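Local structure of alginate lyase (Bacteroides ovatus, 3NNB) at residues D36-K39 and A40-M43; N99-G102 and D103-K106; A107-T110 and L111-Y115; F130-V133 and W134-A138. The protein probably depolymerises the polysaccharide alginate by beta-elimination. All coordinates share one frame; numbering follows the deposited sequence. Where two conformers were deposited one is given.

Contact 1 of 4, residues D36-K39 and A40-M43; sequences DADK and ALKM
Of the flat groups here, the K39 carbonyl takes K42 N above one face, 62° out of its plane and 3.1 Å from K39 O; the D36 and A37 carbonyls receive A40 N and L41 N only about 20° from theirs. The first is an i to i+3 bond, the other two i to i+4, so the turns tighten as the helix runs out. The D38 carboxylate lies alongside L41, the two side chains pointing the same way, with D38 OD1 4.0 Å from L41 CD1; the hydrogen bond of OD1 is to the hydroxyl of Y123. A salt bridge ties D36 to R374. K42 runs out extended and then bends at its last torsion (chi4 70°), which swings its ammonium back over the helix. A weak bond joins K42 NZ to D38 O at 3.5 Å, and a water bridges the same two atoms, donating to D38 O at 2.7 Å and accepting from K42 NZ at 2.7 Å. On the inner side, A40 CB packs 3.5 Å from A37 O. A37 and A40 rest on L111 of helix 98-118, and L41 touches K122 and Y123 of helix 121-136.

Contact 2 of 4, residues N99-G102 and D103-K106; sequences NKLG and DMSK
Regular alpha-helical backbone joins N99-G102 to D103-K106: D103 N to N99 O, M104 N to K100 O, S105 N to L101 O and K106 N to G102 O each span 2.9 Å, with N-H...O angles of 157° or more. Over the last of these carbonyls folds K106. Its chain bends at chi3 (-90°), so that CE returns to lie 3.4 Å from G102 O after CG has already passed 3.2 Å from G102 O; the aliphatic chain thus lies along the G102 carbonyl. D103 sets its carboxylate across the preceding turn, where its CG stands 3.2 Å from N99 O and both its oxygens are near that carbonyl without bonding to it. The helix belongs to the largely alpha-helical domain of the alginate lyase family, placed in the six-hairpin clan, consistent with an alpha/alpha toroid. On the buried side, selenomethionine M104 bends twice along its chain and lays its methyl CE 4.4 Å from L101 CG; W134 and F171 pack against both residues. S105 presses CB to within 3.3 Å of L101 O, while its OG is hydrogen-bonded to S170 OG. At the outer end, K100 NZ forms a salt bridge with D50.

Contact 3 of 4, residues A107-T110 and L111-Y115; sequences AVTT and LGLAY
With CG beside the backbone N and anti to the carbonyl carbon (chi1 -67°), L111 leans back over the A107 carbonyl: its CG comes to 3.2 Å from A107 O and its CD1 to 3.3 Å from A107 O. L113 repeats the pattern nearly on the opposite side of the helix, its CG 3.4 Å from T109 O. The same torsion in T109 (chi1 -67°) sends its two branches different ways, OG1 back to a hydrogen bond with S105 O and CG2 forward, alongside L113, whose CD1 lies 4.1 Å from T109 CG2. T110 likewise turns OG1 to K106 O, and R374 adds a second bond to that hydroxyl. Both buried hydroxyls are thus satisfied, largely by the helix itself. Beneath the side chains the i to i+4 ladder is unbroken, from L111 N on A107 O at 2.9 Å to A114 N on T110 O at 2.8 Å. A114 CB sits 3.3 Å from T110 O, small enough for L34 and A37 of helix 27-41 to pack against it. V108 and T109 meet M174, and A107 and V108 meet F130. Such a buried middle stretch of a helix, with helices 27-41, 121-136 and 171-180 around it, fits the alpha/alpha toroid expected of this family.

Contact 4 of 4, residues F130-V133 and W134-A138; sequences FLNV and WFLDA
F135 lies back along the L131 turn where helix 121-136 widens into a pi-type turn. Its CB is 3.3 Å from L131 O, which lies at the ring edge, in plane; further out, CD2 passes the same oxygen, and CE2 meets L131 CD2 at 3.7 Å. W134 CD1 stands 3.4 Å above the centre of one F135 face, and W198 makes an edge-to-face contact with the ring. The wider turn shows in the bonding of the N132 carbonyl, which accepts two N-H groups from opposite faces of its plane: L136 N at 3.0 Å and D137 N, five residues on, at 2.8 Å. D137 folds its side chain over that carbonyl, CG beside its own backbone N (chi1 -71°) and 3.2 Å from N132 O. OD1 then faces N132 CB, while OD2 reaches the V133 side chain. Shortening D137 to an alanine removes the carboxylate and would probably open a gap beside N132 CB and V133 CG2, where it now packs. V133 O is hydrogen-bonded to T140 OG1, joining the turn to the chain beyond. On the flank, the N132 amide oxygen OD1 sits 3.5 Å from L136 CD1.

Overall arrangement
Along the chain the contacts come in numerical order: contact 1 near the end of helix 27-41, contacts 2 and 3 in succession on helix 98-118, and contact 4 near the end of helix 121-136, the next helix in the chain. Contact 1 lies against contact 3, their centres about 10 Å apart, with A37 CB 3.4 Å from A114 CB. Contacts 2 and 4, about 13 Å apart between centres, meet where M104 CE lies 3.8 Å from F135 CE2. F130 joins contact 4 to contacts 1 and 3, touching the selenium of M43 and CD1 of L111, and V108 CG2 lies 3.9 Å from L131 CD2. Each of the three helices thus touches the other two, and they pack as one cluster in this helical protein.

Contact 1 of 4, residues D36-K39 and A40-M43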
loop_
_atom_site.group_PDB
_atom_site.type_symbol
_atom_site.label_atom_id
_atom_site.label_comp_id
_atom_site.label_asym_id
_atom_site.label_seq_id
_atom_site.Cartn_x
_atom_site.Cartn_y
_atom_site.Cartn_z
ATOM N N ASP A 36 10.653 0.826 17.197
ATOM C CA ASP A 36 9.918 -0.115 16.362
ATOM C C ASP A 36 10.931 -1.098 15.699
ATOM O O ASP A 36 10.675 -2.288 15.571
ATOM C CB ASP A 36 9.148 0.602 15.238
ATOM C CG ASP A 36 7.924 1.364 15.720
ATOM O OD1 ASP A 36 7.504 1.227 16.894
ATOM O OD2 ASP A 36 7.396 2.105 14.871
ATOM N N ALA A 37 12.066 -0.599 15.242
ATOM C CA ALA A 37 13.063 -1.453 14.599
ATOM C C ALA A 37 13.632 -2.428 15.598
ATOM O O ALA A 37 13.855 -3.584 15.277
ATOM C CB ALA A 37 14.208 -0.581 14.017
ATOM N N ASP A 38 13.888 -1.960 16.828
ATOM C CA ASP A 38 14.370 -2.874 17.887
ATOM C C ASP A 38 13.356 -3.976 18.158
ATOM O O ASP A 38 13.713 -5.142 18.403
ATOM C CB ASP A 38 14.691 -2.072 19.173
ATOM C CG ASP A 38 15.945 -1.232 19.052
ATOM O OD1 ASP A 38 16.796 -1.456 18.159
ATOM O OD2 ASP A 38 16.083 -0.304 19.883
ATOM N N LYS A 39 12.066 -3.660 18.063
ATOM C CA LYS A 39 11.036 -4.684 18.224
ATOM C C LYS A 39 11.067 -5.678 17.044
ATOM O O LYS A 39 10.926 -6.898 17.222
ATOM C CB LYS A 39 9.644 -4.049 18.323
ATOM C CG LYS A 39 9.372 -3.346 19.637
ATOM C CD LYS A 39 7.973 -2.682 19.622
ATOM C CE LYS A 39 7.831 -1.664 20.751
ATOM N NZ LYS A 39 6.645 -0.773 20.557
ATOM N N ALA A 40 11.311 -5.158 15.833
ATOM C CA ALA A 40 11.413 -6.002 14.655
ATOM C C ALA A 40 12.598 -6.948 14.749
ATOM O O ALA A 40 12.537 -8.051 14.180
ATOM C CB ALA A 40 11.460 -5.169 13.352
ATOM N N LEU A 41 13.683 -6.516 15.427
ATOM C CA LEU A 41 14.846 -7.417 15.622
ATOM C C LEU A 41 14.483 -8.680 16.386
ATOM O O LEU A 41 15.125 -9.702 16.216
ATOM C CB LEU A 41 15.973 -6.713 16.357
ATOM C CG LEU A 41 16.693 -5.550 15.672
ATOM C CD1 LEU A 41 17.806 -4.966 16.599
ATOM C CD2 LEU A 41 17.274 -5.947 14.329
ATOM N N LYS A 42 13.476 -8.591 17.250
ATOM C CA LYS A 42 13.037 -9.718 18.050
ATOM C C LYS A 42 12.158 -10.691 17.294
ATOM O O LYS A 42 11.869 -11.785 17.801
ATOM C CB LYS A 42 12.239 -9.201 19.259
ATOM C CG LYS A 42 13.067 -8.356 20.207
ATOM C CD LYS A 42 12.230 -7.836 21.367
ATOM C CE LYS A 42 13.097 -7.042 22.348
ATOM N NZ LYS A 42 13.587 -5.721 21.848
HETATM N N MSE A 43 11.632 -10.271 16.145
HETATM C CA MSE A 43 10.624 -11.076 15.423
HETATM C C MSE A 43 11.294 -12.182 14.612
HETATM O O MSE A 43 12.293 -11.960 13.934
HETATM C CB MSE A 43 9.762 -10.198 14.505
HETATM C CG MSE A 43 8.714 -10.997 13.709
HETATM SE SE MSE A 43 7.667 -9.889 12.490
HETATM C CE MSE A 43 6.449 -9.085 13.755
HETATM O O HOH W 1 15.736 -5.718 20.159
#

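Contact 2 of 4, residues N99-G102 and D103-K106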
loop_
_atom_site.group_PDB
_atom_site.type_symbol
_atom_site.label_atom_id
_atom_site.label_comp_id
_atom_site.label_asym_id
_atom_site.label_seq_id
_atom_site.Cartn_x
_atom_site.Cartn_y
_atom_site.Cartn_z
ATOM N N ASN A 99 -1.493 -12.069 6.964
ATOM C CA ASN A 99 -0.895 -11.371 8.123
ATOM C C ASN A 99 0.592 -11.600 8.255
ATOM O O ASN A 99 1.305 -10.706 8.677
ATOM C CB ASN A 99 -1.658 -11.694 9.421
ATOM C CG ASN A 99 -3.080 -11.061 9.437
ATOM O OD1 ASN A 99 -3.349 -10.119 8.687
ATOM N ND2 ASN A 99 -3.976 -11.588 10.298
ATOM N N LYS A 100 1.080 -12.760 7.850
ATOM C CA LYS A 100 2.515 -12.999 7.812
ATOM C C LYS A 100 3.178 -12.090 6.771
ATOM O O LYS A 100 4.220 -11.481 7.038
ATOM C CB LYS A 100 2.854 -14.466 7.518
ATOM C CG LYS A 100 2.406 -15.553 8.527
ATOM C CD LYS A 100 2.731 -15.266 9.932
ATOM C CE LYS A 100 2.598 -16.556 10.825
ATOM N NZ LYS A 100 3.943 -17.266 11.054
ATOM N N LEU A 101 2.566 -11.984 5.585
ATOM C CA LEU A 101 3.080 -11.087 4.564
ATOM C C LEU A 101 3.113 -9.645 5.110
ATOM O O LEU A 101 4.091 -8.913 4.875
ATOM C CB LEU A 101 2.238 -11.207 3.281
ATOM C CG LEU A 101 2.792 -10.375 2.088
ATOM C CD1 LEU A 101 2.613 -11.094 0.749
ATOM C CD2 LEU A 101 2.113 -9.003 2.108
ATOM N N GLY A 102 2.007 -9.223 5.746
ATOM C CA GLY A 102 1.933 -7.896 6.337
ATOM C C GLY A 102 3.046 -7.663 7.349
ATOM O O GLY A 102 3.658 -6.594 7.376
ATOM N N ASP A 103 3.247 -8.632 8.236
ATOM C CA ASP A 103 4.264 -8.494 9.293
ATOM C C ASP A 103 5.643 -8.334 8.653
ATOM O O ASP A 103 6.458 -7.524 9.109
ATOM C CB ASP A 103 4.317 -9.725 10.192
ATOM C CG ASP A 103 3.163 -9.793 11.176
ATOM O OD1 ASP A 103 2.465 -8.793 11.392
ATOM O OD2 ASP A 103 2.990 -10.901 11.704
HETATM N N MSE A 104 5.910 -9.148 7.625
HETATM C CA MSE A 104 7.192 -9.118 6.908
HETATM C C MSE A 104 7.403 -7.775 6.231
HETATM O O MSE A 104 8.431 -7.122 6.399
HETATM C CB MSE A 104 7.248 -10.280 5.899
HETATM C CG MSE A 104 8.569 -10.413 5.065
HETATM SE SE MSE A 104 8.716 -9.130 3.630
HETATM C CE MSE A 104 7.136 -9.621 2.626
ATOM N N SER A 105 6.406 -7.345 5.469
ATOM C CA SER A 105 6.503 -6.099 4.725
ATOM C C SER A 105 6.703 -4.889 5.652
ATOM O O SER A 105 7.538 -3.992 5.414
ATOM C CB SER A 105 5.233 -5.940 3.880
ATOM O OG SER A 105 5.228 -4.700 3.222
ATOM N N LYS A 106 5.927 -4.852 6.721
ATOM C CA LYS A 106 6.060 -3.793 7.719
ATOM C C LYS A 106 7.430 -3.807 8.367
ATOM O O LYS A 106 8.036 -2.761 8.587
ATOM C CB LYS A 106 4.973 -3.888 8.768
ATOM C CG LYS A 106 3.631 -3.523 8.224
ATOM C CD LYS A 106 2.581 -3.468 9.352
ATOM C CE LYS A 106 1.886 -4.773 9.584
ATOM N NZ LYS A 106 0.576 -4.524 10.268
#

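Contact 3 of 4, residues A107-T110 and L111-Y115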
loop_
_atom_site.group_PDB
_atom_site.type_symbol
_atom_site.label_atom_id
_atom_site.label_comp_id
_atom_site.label_asym_id
_atom_site.label_seq_id
_atom_site.Cartn_x
_atom_site.Cartn_y
_atom_site.Cartn_z
ATOM N N ALA A 107 7.922 -4.996 8.678
ATOM C CA ALA A 107 9.251 -5.131 9.320
ATOM C C ALA A 107 10.379 -4.658 8.411
ATOM O O ALA A 107 11.288 -3.959 8.842
ATOM C CB ALA A 107 9.490 -6.603 9.777
ATOM N N VAL A 108 10.327 -5.022 7.144
ATOM C CA VAL A 108 11.372 -4.637 6.212
ATOM C C VAL A 108 11.350 -3.134 6.020
ATOM O O VAL A 108 12.408 -2.499 5.956
ATOM C CB VAL A 108 11.212 -5.380 4.874
ATOM C CG1 VAL A 108 12.067 -4.739 3.795
ATOM C CG2 VAL A 108 11.571 -6.915 5.080
ATOM N N THR A 109 10.138 -2.571 5.940
ATOM C CA THR A 109 9.963 -1.115 5.809
ATOM C C THR A 109 10.518 -0.385 7.051
ATOM O O THR A 109 11.314 0.567 6.926
ATOM C CB THR A 109 8.513 -0.747 5.459
ATOM O OG1 THR A 109 8.235 -1.246 4.136
ATOM C CG2 THR A 109 8.283 0.757 5.491
ATOM N N THR A 110 10.124 -0.826 8.238
ATOM C CA THR A 110 10.627 -0.282 9.491
ATOM C C THR A 110 12.167 -0.337 9.545
ATOM O O THR A 110 12.845 0.658 9.905
ATOM C CB THR A 110 10.037 -1.064 10.692
ATOM O OG1 THR A 110 8.611 -0.888 10.713
ATOM C CG2 THR A 110 10.631 -0.632 12.023
ATOM N N LEU A 111 12.718 -1.513 9.245
ATOM C CA LEU A 111 14.149 -1.740 9.329
ATOM C C LEU A 111 14.931 -0.935 8.315
ATOM O O LEU A 111 15.997 -0.414 8.626
ATOM C CB LEU A 111 14.494 -3.233 9.237
ATOM C CG LEU A 111 13.981 -4.006 10.494
ATOM C CD1 LEU A 111 13.844 -5.528 10.152
ATOM C CD2 LEU A 111 14.875 -3.753 11.774
ATOM N N GLY A 112 14.434 -0.833 7.081
ATOM C CA GLY A 112 15.109 -0.075 6.069
ATOM C C GLY A 112 15.123 1.411 6.428
ATOM O O GLY A 112 16.145 2.082 6.296
ATOM N N LEU A 113 13.987 1.913 6.870
ATOM C CA LEU A 113 13.904 3.297 7.348
ATOM C C LEU A 113 14.851 3.507 8.555
ATOM O O LEU A 113 15.566 4.497 8.628
ATOM C CB LEU A 113 12.476 3.634 7.723
ATOM C CG LEU A 113 11.566 3.925 6.543
ATOM C CD1 LEU A 113 10.117 4.033 7.067
ATOM C CD2 LEU A 113 11.966 5.175 5.750
ATOM N N ALA A 114 14.847 2.571 9.491
ATOM C CA ALA A 114 15.753 2.664 10.640
ATOM C C ALA A 114 17.216 2.672 10.208
ATOM O O ALA A 114 18.015 3.482 10.739
ATOM C CB ALA A 114 15.489 1.506 11.654
ATOM N N TYR A 115 17.591 1.784 9.259
ATOM C CA TYR A 115 18.946 1.839 8.730
ATOM C C TYR A 115 19.252 3.230 8.073
ATOM O O TYR A 115 20.312 3.841 8.289
ATOM C CB TYR A 115 19.192 0.718 7.721
ATOM C CG TYR A 115 20.506 0.910 7.019
ATOM C CD1 TYR A 115 21.700 0.594 7.667
ATOM C CD2 TYR A 115 20.573 1.473 5.764
ATOM C CE1 TYR A 115 22.929 0.859 7.065
ATOM C CE2 TYR A 115 21.798 1.706 5.151
ATOM C CZ TYR A 115 22.954 1.418 5.809
ATOM O OH TYR A 115 24.155 1.641 5.174
#

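Contact 4 of 4, residues F130-V133 and W134-A138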
loop_
_atom_site.group_PDB
_atom_site.type_symbol
_atom_site.label_atom_id
_atom_site.label_comp_id
_atom_site.label_asym_id
_atom_site.label_seq_id
_atom_site.Cartn_x
_atom_site.Cartn_y
_atom_site.Cartn_z
ATOM N N PHE A 130 14.687 -11.176 6.886
ATOM C CA PHE A 130 13.277 -11.262 6.487
ATOM C C PHE A 130 13.126 -11.503 4.986
ATOM O O PHE A 130 12.333 -12.308 4.574
ATOM C CB PHE A 130 12.525 -9.966 6.797
ATOM C CG PHE A 130 12.043 -9.842 8.231
ATOM C CD1 PHE A 130 10.814 -10.408 8.590
ATOM C CD2 PHE A 130 12.733 -9.073 9.193
ATOM C CE1 PHE A 130 10.328 -10.284 9.869
ATOM C CE2 PHE A 130 12.250 -8.951 10.489
ATOM C CZ PHE A 130 11.054 -9.575 10.832
ATOM N N LEU A 131 13.850 -10.745 4.174
ATOM C CA LEU A 131 13.721 -10.859 2.712
ATOM C C LEU A 131 14.203 -12.228 2.190
ATOM O O LEU A 131 13.601 -12.788 1.268
ATOM C CB LEU A 131 14.521 -9.775 2.050
ATOM C CG LEU A 131 13.992 -8.362 2.182
ATOM C CD1 LEU A 131 15.022 -7.309 1.637
ATOM C CD2 LEU A 131 12.561 -8.152 1.554
ATOM N N ASN A 132 15.318 -12.725 2.735
ATOM C CA ASN A 132 15.805 -14.076 2.382
ATOM C C ASN A 132 14.740 -15.121 2.668
ATOM O O ASN A 132 14.390 -15.947 1.803
ATOM C CB ASN A 132 17.081 -14.461 3.179
ATOM C CG ASN A 132 18.327 -13.790 2.656
ATOM O OD1 ASN A 132 18.420 -13.487 1.483
ATOM N ND2 ASN A 132 19.323 -13.627 3.517
ATOM N N VAL A 133 14.206 -15.067 3.876
ATOM C CA VAL A 133 13.235 -16.072 4.309
ATOM C C VAL A 133 11.970 -15.981 3.447
ATOM O O VAL A 133 11.436 -16.992 2.991
ATOM C CB VAL A 133 12.919 -15.958 5.791
ATOM C CG1 VAL A 133 11.751 -16.890 6.159
ATOM C CG2 VAL A 133 14.196 -16.290 6.616
ATOM N N TRP A 134 11.504 -14.773 3.198
ATOM C CA TRP A 134 10.236 -14.609 2.475
ATOM C C TRP A 134 10.312 -14.856 0.974
ATOM O O TRP A 134 9.391 -15.445 0.397
ATOM C CB TRP A 134 9.614 -13.219 2.728
ATOM C CG TRP A 134 8.214 -13.139 2.207
ATOM C CD1 TRP A 134 7.813 -12.804 0.955
ATOM C CD2 TRP A 134 7.036 -13.551 2.910
ATOM N NE1 TRP A 134 6.438 -12.934 0.842
ATOM C CE2 TRP A 134 5.950 -13.425 2.018
ATOM C CE3 TRP A 134 6.795 -14.006 4.217
ATOM C CZ2 TRP A 134 4.633 -13.721 2.388
ATOM C CZ3 TRP A 134 5.493 -14.281 4.594
ATOM C CH2 TRP A 134 4.430 -14.176 3.672
ATOM N N PHE A 135 11.370 -14.362 0.341
ATOM C CA PHE A 135 11.517 -14.308 -1.098
ATOM C C PHE A 135 12.556 -15.218 -1.768
ATOM O O PHE A 135 12.380 -15.543 -2.950
ATOM C CB PHE A 135 11.866 -12.890 -1.546
ATOM C CG PHE A 135 10.779 -11.875 -1.319
ATOM C CD1 PHE A 135 9.699 -11.752 -2.207
ATOM C CD2 PHE A 135 10.829 -11.015 -0.217
ATOM C CE1 PHE A 135 8.707 -10.827 -2.001
ATOM C CE2 PHE A 135 9.797 -10.101 0.007
ATOM C CZ PHE A 135 8.756 -9.988 -0.913
ATOM N N LEU A 136 13.685 -15.495 -1.107
ATOM C CA LEU A 136 14.882 -16.030 -1.791
ATOM C C LEU A 136 15.274 -17.436 -1.385
ATOM O O LEU A 136 15.805 -18.176 -2.233
ATOM C CB LEU A 136 16.088 -15.099 -1.626
ATOM C CG LEU A 136 15.812 -13.625 -1.990
ATOM C CD1 LEU A 136 17.075 -12.759 -1.703
ATOM C CD2 LEU A 136 15.367 -13.504 -3.449
ATOM N N ASP A 137 15.040 -17.816 -0.132
ATOM C CA ASP A 137 15.494 -19.116 0.368
ATOM C C ASP A 137 14.595 -20.203 -0.248
ATOM O O ASP A 137 13.354 -20.129 -0.176
ATOM C CB ASP A 137 15.361 -19.196 1.888
ATOM C CG ASP A 137 16.371 -18.335 2.666
ATOM O OD1 ASP A 137 17.365 -17.874 2.069
ATOM O OD2 ASP A 137 16.110 -18.130 3.903
ATOM N N ALA A 138 15.212 -21.240 -0.812
ATOM C CA ALA A 138 14.451 -22.304 -1.474
ATOM C C ALA A 138 13.457 -22.974 -0.556
ATOM O O ALA A 138 12.366 -23.353 -1.009
ATOM C CB ALA A 138 15.430 -23.401 -2.076
#